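Local coordinates for RNA-induced transcriptional silencing complex protein tas3 (Schizosaccharomyces pombe, PDB 3D1D), which serves as a core subunit and molecular adaptor of the RITS complex, which acts in RNA interference and heterochromatin formation, at residues A35-K40 against Q57-A62. Sequence-based numbering, arbitrary orientation.
Sequences AEALVK and QLVFSA
Ala37 and Val59 meet where helix 32-46 packs on helix 52-60. Their backbones come close, with Ala37 CA 5.4 Å from Val59 CA. The Ala37 methyl points at the other helix and rests on backbone as much as on side chain. Its CB lies 4.1 Å from Val59 CA, and it also reaches the methyl of Ala62, CB to CB at 4.1 Å. Val59 returns the contact with one branch. Its CG2 rests on Leu38, 3.9 Å from Leu38 CA and 4.1 Å from Leu38 CB. Leu38 CD1 also comes back to within 4.2 Å of Val59 CG2. The valine torsion (chi1 172°) turns CG1 anti to the backbone N and leaves CG2 beside that N, facing helix 32-46. In Leu38, CG anti to the backbone N (chi1 179°) and a chi2 of 57° make CD1 the branch on the Val59 side. The side chains that meet are all apolar.

This is close helix-helix packing within the all-helical C-terminal part of Tas3. The small alanine side chain lets the two backbones approach. Sixteen residues separate the segments, so the two helices are near neighbours in the chain as well as in space.

Phe28 of helix 26-30 touches both Leu38 and Val59. Cys34 packs on Val59 one turn before Leu38. The Ala62 carbonyl accepts a hydrogen bond from Ser33 OG, tying this end to the start of helix 32-46. Leu74 of the second subunit packs on Ala37, so the contact borders the dimer interface.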
loop_
_atom_site.group_PDB
_atom_site.type_symbol
_atom_site.label_atom_id
_atom_site.label_comp_id
_atom_site.label_asym_id
_atom_site.label_seq_id
_atom_site.Cartn_x
_atom_site.Cartn_y
_atom_site.Cartn_z
ATOM N N ALA B 35 8.261 1.797 15.598
ATOM C CA ALA B 35 9.533 1.100 15.438
ATOM C C ALA B 35 9.285 -0.400 15.364
ATOM O O ALA B 35 9.716 -1.069 14.425
ATOM C CB ALA B 35 10.457 1.423 16.599
ATOM N N GLU B 36 8.585 -0.925 16.359
ATOM C CA GLU B 36 8.263 -2.341 16.383
ATOM C C GLU B 36 7.608 -2.720 15.068
ATOM O O GLU B 36 7.642 -3.878 14.663
ATOM C CB GLU B 36 7.305 -2.650 17.530
ATOM C CG GLU B 36 7.901 -2.459 18.914
ATOM C CD GLU B 36 6.937 -2.864 20.020
ATOM O OE1 GLU B 36 5.967 -3.605 19.730
ATOM O OE2 GLU B 36 7.157 -2.451 21.181
ATOM N N ALA B 37 7.005 -1.734 14.408
ATOM C CA ALA B 37 6.337 -1.954 13.130
ATOM C C ALA B 37 7.344 -1.993 11.979
ATOM O O ALA B 37 7.370 -2.949 11.202
ATOM C CB ALA B 37 5.303 -0.862 12.884
ATOM N N LEU B 38 8.175 -0.958 11.877
ATOM C CA LEU B 38 9.175 -0.886 10.813
ATOM C C LEU B 38 10.086 -2.106 10.853
ATOM O O LEU B 38 10.460 -2.650 9.815
ATOM C CB LEU B 38 10.009 0.394 10.941
ATOM C CG LEU B 38 11.118 0.595 9.901
ATOM C CD1 LEU B 38 10.543 0.576 8.499
ATOM C CD2 LEU B 38 11.818 1.908 10.157
ATOM N N VAL B 39 10.439 -2.537 12.058
ATOM C CA VAL B 39 11.297 -3.701 12.219
ATOM C C VAL B 39 10.616 -4.936 11.624
ATOM O O VAL B 39 11.263 -5.746 10.957
ATOM C CB VAL B 39 11.626 -3.934 13.726
ATOM C CG1 VAL B 39 12.362 -5.262 13.926
ATOM C CG2 VAL B 39 12.476 -2.778 14.249
ATOM N N LYS B 40 9.309 -5.059 11.842
ATOM C CA LYS B 40 8.549 -6.201 11.333
ATOM C C LYS B 40 7.992 -6.032 9.928
ATOM O O LYS B 40 7.379 -6.953 9.398
ATOM C CB LYS B 40 7.375 -6.541 12.258
ATOM C CG LYS B 40 7.754 -7.140 13.600
ATOM C CD LYS B 40 6.525 -7.735 14.277
ATOM C CE LYS B 40 6.735 -7.931 15.771
ATOM N NZ LYS B 40 6.812 -6.625 16.493
ATOM N N GLN B 57 2.198 3.572 5.412
ATOM C CA GLN B 57 0.839 3.372 5.899
ATOM C C GLN B 57 0.830 2.341 7.035
ATOM O O GLN B 57 0.186 2.543 8.066
ATOM C CB GLN B 57 -0.087 2.920 4.763
ATOM C CG GLN B 57 -1.543 2.770 5.202
ATOM C CD GLN B 57 -2.452 2.215 4.113
ATOM O OE1 GLN B 57 -2.507 2.745 2.994
ATOM N NE2 GLN B 57 -3.185 1.147 4.442
ATOM N N LEU B 58 1.560 1.245 6.851
ATOM C CA LEU B 58 1.630 0.204 7.866
ATOM C C LEU B 58 2.327 0.684 9.140
ATOM O O LEU B 58 1.891 0.335 10.239
ATOM C CB LEU B 58 2.369 -1.027 7.327
ATOM C CG LEU B 58 1.739 -1.800 6.170
ATOM C CD1 LEU B 58 2.668 -2.923 5.785
ATOM C CD2 LEU B 58 0.374 -2.349 6.560
ATOM N N VAL B 59 3.405 1.463 8.996
ATOM C CA VAL B 59 4.153 1.974 10.154
ATOM C C VAL B 59 3.369 3.038 10.924
ATOM O O VAL B 59 3.226 2.944 12.143
ATOM C CB VAL B 59 5.530 2.589 9.753
ATOM C CG1 VAL B 59 6.168 3.263 10.954
ATOM C CG2 VAL B 59 6.477 1.506 9.246
ATOM N N PHE B 60 2.858 4.044 10.219
ATOM C CA PHE B 60 2.106 5.102 10.879
ATOM C C PHE B 60 0.749 4.666 11.414
ATOM O O PHE B 60 0.162 5.350 12.242
ATOM C CB PHE B 60 1.919 6.311 9.946
ATOM C CG PHE B 60 3.192 7.060 9.659
ATOM C CD1 PHE B 60 4.177 7.191 10.637
ATOM C CD2 PHE B 60 3.412 7.632 8.410
ATOM C CE1 PHE B 60 5.369 7.878 10.373
ATOM C CE2 PHE B 60 4.597 8.320 8.134
ATOM C CZ PHE B 60 5.578 8.443 9.119
ATOM N N SER B 61 0.241 3.534 10.946
ATOM C CA SER B 61 -1.053 3.071 11.425
ATOM C C SER B 61 -0.918 2.521 12.842
ATOM O O SER B 61 -1.884 2.457 13.593
ATOM C CB SER B 61 -1.616 2.005 10.484
ATOM O OG SER B 61 -0.686 0.957 10.292
ATOM N N ALA B 62 0.298 2.144 13.204
ATOM C CA ALA B 62 0.572 1.604 14.531
ATOM C C ALA B 62 0.745 2.721 15.568
ATOM O O ALA B 62 0.707 2.478 16.780
ATOM C CB ALA B 62 1.833 0.727 14.481
#